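Side-chain contacts in NAD-dependent aldehyde dehydrogenase (Burkholderia multivorans, PDB 5UJU), which probably oxidises aldehydes to carboxylic acids, using NAD+ as the hydride acceptor: residues V359-I364 with L444-R449; E375-I380 with R418-S423. All coordinates share one frame; numbering follows the deposited sequence. Where two conformers were deposited one is given.

Contact 1: residues V359-I364 with L444-R449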
ATOM      1  N   VAL A 359      16.486  17.646 -29.035  1.00 35.66           N
ATOM      2  CA  VAL A 359      17.200  17.360 -30.281  1.00 36.34           C
ATOM      3  C   VAL A 359      18.612  17.939 -30.165  1.00 38.11           C
ATOM      4  O   VAL A 359      18.767  19.078 -29.700  1.00 36.00           O
ATOM      5  CB  VAL A 359      16.448  17.950 -31.492  1.00 31.04           C
ATOM      6  CG1 VAL A 359      17.120  17.562 -32.820  1.00 32.22           C
ATOM      7  CG2 VAL A 359      14.946  17.546 -31.484  1.00 29.62           C
ATOM      8  N   PRO A 360      19.665  17.208 -30.541  1.00 34.93           N
ATOM      9  CA  PRO A 360      21.013  17.793 -30.472  1.00 35.28           C
ATOM     10  C   PRO A 360      21.097  19.014 -31.367  1.00 38.40           C
ATOM     11  O   PRO A 360      20.586  19.016 -32.490  1.00 38.11           O
ATOM     12  CB  PRO A 360      21.921  16.661 -30.958  1.00 39.07           C
ATOM     13  CG  PRO A 360      21.077  15.390 -30.730  1.00 38.67           C
ATOM     14  CD  PRO A 360      19.691  15.821 -31.036  1.00 33.87           C
ATOM     15  N   ARG A 361      21.717  20.075 -30.845  1.00 43.85           N
ATOM     16  CA  ARG A 361      21.866  21.293 -31.632  0.59 44.80           C
ATOM     17  C   ARG A 361      22.601  21.042 -32.941  1.00 48.46           C
ATOM     18  O   ARG A 361      22.435  21.815 -33.896  1.00 48.44           O
ATOM     19  CB  ARG A 361      22.601  22.368 -30.828  0.59 45.16           C
ATOM     20  CG  ARG A 361      24.074  22.080 -30.602  0.59 40.32           C
ATOM     21  CD  ARG A 361      24.713  23.112 -29.678  0.59 45.62           C
ATOM     22  NE  ARG A 361      24.094  23.094 -28.355  0.59 45.25           N
ATOM     23  CZ  ARG A 361      23.175  23.965 -27.949  0.59 45.26           C
ATOM     24  NH1 ARG A 361      22.780  24.937 -28.762  0.59 43.64           N
ATOM     25  NH2 ARG A 361      22.652  23.866 -26.729  0.59 41.47           N
ATOM     26  N   ASP A 362      23.402  19.984 -33.014  1.00 49.56           N
ATOM     27  CA  ASP A 362      24.138  19.658 -34.229  1.00 45.20           C
ATOM     28  C   ASP A 362      23.374  18.698 -35.137  1.00 46.81           C
ATOM     29  O   ASP A 362      23.933  18.235 -36.135  1.00 46.89           O
ATOM     30  CB  ASP A 362      25.516  19.078 -33.885  1.00 49.32           C
ATOM     31  CG  ASP A 362      26.436  20.095 -33.217  1.00 63.67           C
ATOM     32  OD1 ASP A 362      26.335  21.301 -33.523  1.00 68.75           O
ATOM     33  OD2 ASP A 362      27.282  19.685 -32.394  1.00 69.81           O
ATOM     34  N   GLY A 363      22.129  18.362 -34.808  1.00 39.02           N
ATOM     35  CA  GLY A 363      21.370  17.504 -35.688  1.00 44.36           C
ATOM     36  C   GLY A 363      21.482  16.039 -35.324  1.00 44.97           C
ATOM     37  O   GLY A 363      21.954  15.655 -34.248  1.00 41.42           O
ATOM     38  N   ILE A 364      21.000  15.198 -36.244  1.00 41.88           N
ATOM     39  CA  ILE A 364      20.862  13.771 -35.983  1.00 42.61           C
ATOM     40  C   ILE A 364      21.253  12.984 -37.221  1.00 41.97           C
ATOM     41  O   ILE A 364      21.158  13.469 -38.348  1.00 40.42           O
ATOM     42  CB  ILE A 364      19.422  13.360 -35.574  1.00 45.35           C
ATOM     43  CG1 ILE A 364      18.434  13.576 -36.731  1.00 35.99           C
ATOM     44  CG2 ILE A 364      18.952  14.088 -34.307  1.00 40.96           C
ATOM     45  CD1 ILE A 364      17.036  13.009 -36.451  1.00 35.94           C
ATOM     46  N   LEU A 444      13.226  26.174 -28.164  1.00 32.66           N
ATOM     47  CA  LEU A 444      14.012  26.603 -27.015  1.00 39.83           C
ATOM     48  C   LEU A 444      15.417  26.015 -27.095  1.00 42.68           C
ATOM     49  O   LEU A 444      15.728  25.172 -27.943  1.00 31.96           O
ATOM     50  CB  LEU A 444      13.355  26.189 -25.697  1.00 30.58           C
ATOM     51  CG  LEU A 444      12.078  26.956 -25.378  1.00 37.51           C
ATOM     52  CD1 LEU A 444      11.468  26.411 -24.086  1.00 37.72           C
ATOM     53  CD2 LEU A 444      12.393  28.433 -25.266  1.00 43.89           C
ATOM     54  N   ASP A 445      16.270  26.495 -26.200  1.00 41.59           N
ATOM     55  CA  ASP A 445      17.588  25.939 -25.952  1.00 46.47           C
ATOM     56  C   ASP A 445      17.581  25.289 -24.578  1.00 41.84           C
ATOM     57  O   ASP A 445      16.740  25.606 -23.736  1.00 42.63           O
ATOM     58  CB  ASP A 445      18.676  27.020 -26.025  1.00 48.11           C
ATOM     59  CG  ASP A 445      20.074  26.453 -25.850  1.00 50.68           C
ATOM     60  OD1 ASP A 445      20.618  25.892 -26.828  1.00 52.57           O
ATOM     61  OD2 ASP A 445      20.620  26.558 -24.730  1.00 49.45           O
ATOM     62  N   VAL A 446      18.525  24.366 -24.364  1.00 36.53           N
ATOM     63  CA  VAL A 446      18.627  23.673 -23.084  1.00 42.89           C
ATOM     64  C   VAL A 446      18.815  24.650 -21.923  1.00 45.38           C
ATOM     65  O   VAL A 446      18.446  24.340 -20.782  1.00 42.04           O
ATOM     66  CB  VAL A 446      19.759  22.622 -23.147  1.00 44.11           C
ATOM     67  CG1 VAL A 446      21.110  23.282 -23.296  1.00 48.90           C
ATOM     68  CG2 VAL A 446      19.717  21.714 -21.938  1.00 46.44           C
ATOM     69  N   ALA A 447      19.354  25.842 -22.192  1.00 43.60           N
ATOM     70  CA  ALA A 447      19.491  26.873 -21.167  1.00 42.45           C
ATOM     71  C   ALA A 447      18.146  27.404 -20.674  1.00 38.03           C
ATOM     72  O   ALA A 447      18.090  28.020 -19.606  1.00 41.05           O
ATOM     73  CB  ALA A 447      20.332  28.031 -21.707  1.00 43.10           C
ATOM     74  N   ASP A 448      17.063  27.174 -21.414  1.00 39.49           N
ATOM     75  CA  ASP A 448      15.735  27.648 -21.031  1.00 45.24           C
ATOM     76  C   ASP A 448      15.018  26.685 -20.086  1.00 41.55           C
ATOM     77  O   ASP A 448      13.784  26.549 -20.157  1.00 39.24           O
ATOM     78  CB  ASP A 448      14.905  27.928 -22.286  1.00 39.32           C
ATOM     79  CG  ASP A 448      15.624  28.892 -23.236  1.00 46.41           C
ATOM     80  OD1 ASP A 448      16.138  29.905 -22.723  1.00 44.73           O
ATOM     81  OD2 ASP A 448      15.700  28.638 -24.461  1.00 42.86           O
ATOM     82  N   ARG A 449      15.775  26.019 -19.205  1.00 43.83           N
ATOM     83  CA  ARG A 449      15.218  25.016 -18.296  1.00 41.52           C
ATOM     84  C   ARG A 449      14.043  25.534 -17.480  1.00 43.67           C
ATOM     85  O   ARG A 449      13.056  24.813 -17.273  1.00 45.87           O
ATOM     86  CB  ARG A 449      16.284  24.556 -17.300  1.00 46.55           C
ATOM     87  CG  ARG A 449      16.883  23.203 -17.536  1.00 62.94           C
ATOM     88  CD  ARG A 449      17.900  22.907 -16.438  1.00 69.74           C
ATOM     89  NE  ARG A 449      17.266  22.090 -15.399  1.00 72.25           N
ATOM     90  CZ  ARG A 449      17.732  20.919 -14.977  1.00 70.86           C
ATOM     91  NH1 ARG A 449      17.078  20.236 -14.044  1.00 68.50           N
ATOM     92  NH2 ARG A 449      18.865  20.441 -15.472  1.00 70.84           N
TER

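Contact 2: residues E375-I380 with R418-S423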
ATOM      1  N   GLU A 375      16.092  21.223 -39.512  1.00 39.94           N
ATOM      2  CA  GLU A 375      15.332  20.293 -40.342  1.00 35.50           C
ATOM      3  C   GLU A 375      14.437  19.389 -39.491  1.00 36.23           C
ATOM      4  O   GLU A 375      13.295  19.117 -39.870  1.00 38.65           O
ATOM      5  CB  GLU A 375      16.275  19.476 -41.232  1.00 38.50           C
ATOM      6  CG  GLU A 375      16.953  20.347 -42.302  1.00 45.69           C
ATOM      7  CD  GLU A 375      17.956  19.619 -43.183  1.00 51.69           C
ATOM      8  OE1 GLU A 375      18.605  18.652 -42.731  1.00 53.50           O
ATOM      9  OE2 GLU A 375      18.066  20.013 -44.360  1.00 59.26           O
ATOM     10  N   VAL A 376      14.916  18.922 -38.338  1.00 39.64           N
ATOM     11  CA  VAL A 376      14.062  18.102 -37.480  1.00 31.99           C
ATOM     12  C   VAL A 376      12.890  18.925 -36.957  1.00 36.74           C
ATOM     13  O   VAL A 376      11.730  18.489 -36.999  1.00 33.70           O
ATOM     14  CB  VAL A 376      14.877  17.484 -36.329  1.00 33.24           C
ATOM     15  CG1 VAL A 376      13.945  16.783 -35.326  1.00 30.48           C
ATOM     16  CG2 VAL A 376      15.898  16.507 -36.862  1.00 40.73           C
ATOM     17  N   ALA A 377      13.175  20.137 -36.470  1.00 31.74           N
ATOM     18  CA  ALA A 377      12.123  20.989 -35.931  1.00 31.48           C
ATOM     19  C   ALA A 377      11.089  21.329 -36.995  1.00 41.57           C
ATOM     20  O   ALA A 377       9.879  21.285 -36.737  1.00 41.72           O
ATOM     21  CB  ALA A 377      12.728  22.266 -35.353  1.00 31.55           C
ATOM     22  N   GLN A 378      11.548  21.677 -38.197  1.00 39.83           N
ATOM     23  CA  GLN A 378      10.618  21.993 -39.273  1.00 38.42           C
ATOM     24  C   GLN A 378       9.815  20.773 -39.681  1.00 33.50           C
ATOM     25  O   GLN A 378       8.646  20.895 -40.056  1.00 35.67           O
ATOM     26  CB  GLN A 378      11.371  22.560 -40.484  1.00 40.51           C
ATOM     27  CG  GLN A 378      11.792  23.997 -40.301  1.00 61.52           C
ATOM     28  CD  GLN A 378      10.603  24.888 -39.978  1.00 75.47           C
ATOM     29  OE1 GLN A 378       9.524  24.751 -40.570  1.00 77.15           O
ATOM     30  NE2 GLN A 378      10.792  25.804 -39.032  1.00 79.05           N
ATOM     31  N   ALA A 379      10.433  19.590 -39.639  1.00 35.78           N
ATOM     32  CA  ALA A 379       9.690  18.377 -39.954  1.00 38.12           C
ATOM     33  C   ALA A 379       8.529  18.185 -38.980  1.00 35.48           C
ATOM     34  O   ALA A 379       7.418  17.830 -39.384  1.00 37.81           O
ATOM     35  CB  ALA A 379      10.632  17.172 -39.946  1.00 36.06           C
ATOM     36  N   ILE A 380       8.769  18.435 -37.695  1.00 30.74           N
ATOM     37  CA  ILE A 380       7.710  18.315 -36.702  1.00 33.36           C
ATOM     38  C   ILE A 380       6.671  19.412 -36.895  1.00 36.20           C
ATOM     39  O   ILE A 380       5.466  19.138 -36.970  1.00 34.84           O
ATOM     40  CB  ILE A 380       8.307  18.333 -35.285  1.00 35.08           C
ATOM     41  CG1 ILE A 380       9.217  17.109 -35.100  1.00 30.55           C
ATOM     42  CG2 ILE A 380       7.178  18.416 -34.237  1.00 31.00           C
ATOM     43  CD1 ILE A 380      10.081  17.163 -33.872  1.00 30.26           C
ATOM     44  N   ARG A 418      11.086  31.135 -29.561  1.00 41.03           N
ATOM     45  CA  ARG A 418      10.822  31.383 -30.972  1.00 38.86           C
ATOM     46  C   ARG A 418       9.687  30.472 -31.412  1.00 38.53           C
ATOM     47  O   ARG A 418       9.740  29.255 -31.191  1.00 39.41           O
ATOM     48  CB  ARG A 418      12.054  31.127 -31.850  1.00 46.02           C
ATOM     49  CG  ARG A 418      11.742  31.220 -33.357  1.00 45.41           C
ATOM     50  CD  ARG A 418      12.935  30.880 -34.248  1.00 50.56           C
ATOM     51  NE  ARG A 418      14.015  31.834 -34.075  1.00 50.79           N
ATOM     52  CZ  ARG A 418      14.206  32.906 -34.840  1.00 46.39           C
ATOM     53  NH1 ARG A 418      13.391  33.175 -35.847  1.00 48.74           N
ATOM     54  NH2 ARG A 418      15.217  33.707 -34.586  1.00 51.65           N
ATOM     55  N   VAL A 419       8.662  31.059 -32.021  1.00 38.23           N
ATOM     56  CA  VAL A 419       7.509  30.283 -32.452  1.00 43.28           C
ATOM     57  C   VAL A 419       7.866  29.566 -33.746  1.00 45.66           C
ATOM     58  O   VAL A 419       8.230  30.202 -34.740  1.00 41.53           O
ATOM     59  CB  VAL A 419       6.274  31.172 -32.628  1.00 43.31           C
ATOM     60  CG1 VAL A 419       5.093  30.318 -33.075  1.00 32.52           C
ATOM     61  CG2 VAL A 419       5.958  31.889 -31.323  1.00 36.45           C
ATOM     62  N   LEU A 420       7.756  28.238 -33.736  1.00 36.05           N
ATOM     63  CA  LEU A 420       7.927  27.449 -34.948  1.00 37.72           C
ATOM     64  C   LEU A 420       6.607  27.268 -35.687  1.00 39.71           C
ATOM     65  O   LEU A 420       6.580  27.233 -36.921  1.00 37.08           O
ATOM     66  CB  LEU A 420       8.551  26.095 -34.604  1.00 33.05           C
ATOM     67  CG  LEU A 420       9.997  26.188 -34.106  1.00 33.27           C
ATOM     68  CD1 LEU A 420      10.447  24.882 -33.499  1.00 34.91           C
ATOM     69  CD2 LEU A 420      10.913  26.601 -35.234  1.00 35.78           C
ATOM     70  N   LEU A 421       5.510  27.120 -34.949  1.00 36.57           N
ATOM     71  CA  LEU A 421       4.190  26.999 -35.550  1.00 37.11           C
ATOM     72  C   LEU A 421       3.228  27.696 -34.613  1.00 33.50           C
ATOM     73  O   LEU A 421       3.141  27.324 -33.440  1.00 31.59           O
ATOM     74  CB  LEU A 421       3.786  25.535 -35.755  1.00 38.66           C
ATOM     75  CG  LEU A 421       2.312  25.289 -36.093  1.00 32.96           C
ATOM     76  CD1 LEU A 421       1.971  25.955 -37.415  1.00 37.62           C
ATOM     77  CD2 LEU A 421       2.047  23.806 -36.176  1.00 25.30           C
ATOM     78  N   ASP A 422       2.547  28.722 -35.110  1.00 31.16           N
ATOM     79  CA  ASP A 422       1.645  29.473 -34.258  1.00 29.39           C
ATOM     80  C   ASP A 422       0.324  28.734 -34.140  1.00 29.44           C
ATOM     81  O   ASP A 422      -0.107  28.043 -35.065  1.00 31.45           O
ATOM     82  CB  ASP A 422       1.425  30.893 -34.784  1.00 35.52           C
ATOM     83  CG  ASP A 422       0.818  31.812 -33.727  1.00 42.88           C
ATOM     84  OD1 ASP A 422       0.783  31.407 -32.546  1.00 40.25           O
ATOM     85  OD2 ASP A 422       0.405  32.945 -34.057  1.00 48.27           O
ATOM     86  N   SER A 423      -0.304  28.884 -32.978  1.00 31.13           N
ATOM     87  CA  SER A 423      -1.634  28.363 -32.712  1.00 31.43           C
ATOM     88  C   SER A 423      -2.685  29.264 -33.348  1.00 35.64           C
ATOM     89  O   SER A 423      -2.648  30.485 -33.174  1.00 33.37           O
ATOM     90  CB  SER A 423      -1.853  28.278 -31.203  1.00 34.94           C
ATOM     91  OG  SER A 423      -3.198  27.978 -30.906  1.00 35.78           O
TER
HETATM   92  O   HOH W   1       8.968  27.933 -38.394  1.00 51.03           O

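Contact 1: residues V359-I364 with L444-R449
R361 and D445 are the nearest pair of the two segments, their CA atoms 8.5 Å apart, at the ends of strands 356-360 and 440-445, which are separated in the sheet by strand 460-466. A long arginine suits this place because it must reach past the middle strand. In the conformer described here, one of two deposited, its chain bends about its CG-CD bond (chi3 62°) and brings NH1 and NH2 end-on to a single carboxylate oxygen. NH2 lies 2.9 Å from D445 OD1 on its syn side, and NH1 is 3.1 Å from D445 OD1, nearly in line with the C-O bond. Both bonds lie close to the guanidinium plane. Because both nitrogens converge on OD1, the salt bridge is forked rather than two parallel bonds; the carboxylate plane is turned 45° against the guanidinium. At the same edge V446 CG1 packs 3.8 Å from R361 NH2. The arginine's NE has a second acidic partner, D467, just beyond the middle strand.

The other oxygen of D445 serves its own backbone: A447 N donates to D445 OD2 at 2.9 Å, approaching from above the carboxylate plane. D448 OD2 in turn takes D445 N at 2.8 Å, which makes aspartate apt at both positions. Across the contact, P360 to G363 form a type I turn, and the backbone angles of G363 would press any side chain against the carbonyl oxygen of D362. The whole is a surface salt bridge spanning strand ends of the catalytic-domain sheet, between a type I turn and an Asx turn.

Contact 2: residues E375-I380 with R418-S423
The amide of Q378 is the flat group that takes part, and it touches L420 by its nitrogen end rather than by stacking a face on it: NE2 lies 3.9 Å from L420 CD2. The same nitrogen donates to a water 2.9 Å away, which in turn donates a hydrogen bond to L420 O, also at 2.9 Å. The water thus joins an exposed helix side chain to a backbone carbonyl at the sheet's edge. Although the CB of Q378 points away from 418-423, a bend at chi2 (-56°) folds the chain back, and the two side chains cross at a slant. Glutamine fits here because its methylene groups give length while its amide can serve solvent and a carbonyl alike.

One residue earlier, A377 points its methyl at the strand, and its CB meets L420 CD1 at 3.9 Å. The two methyls of L420 therefore divide the work, CD1 going to the buried alanine and CD2 to the exposed amide of Q378. A small residue at 377 lets the branched leucine approach the helix closely. L421 reaches the same helix further along, at V384 and Q385, while V376 and I380 turn to strand 356-360. L420 and L421 both pair with V441 in a classic beta bulge, here on the antiparallel edge strand of an alpha/beta sheet covered by helix 373-388.

How the contacts relate
The centres of contact 1 and contact 2 lie about 13 Å apart, on the same side of the chain's centre. Along the sequence the segments come as 359-364, 375-380, 418-423 and 444-449, so the pair in contact 2 falls wholly between the halves of contact 1. Strands 418-421 and 440-445 are successive in the chain and adjacent, antiparallel, in the seven-stranded sheet. The contacts also meet directly, V376 CG2 packing 3.7 Å from I364 CD1. Helix 373-388 thus connects them: it lies against strand 356-360 and reaches the edge strand, while the salt bridge links the ends of strands 356-360 and 440-445 across strand 460-466, so the two contacts take in the half of the sheet from its middle strand to the antiparallel edge.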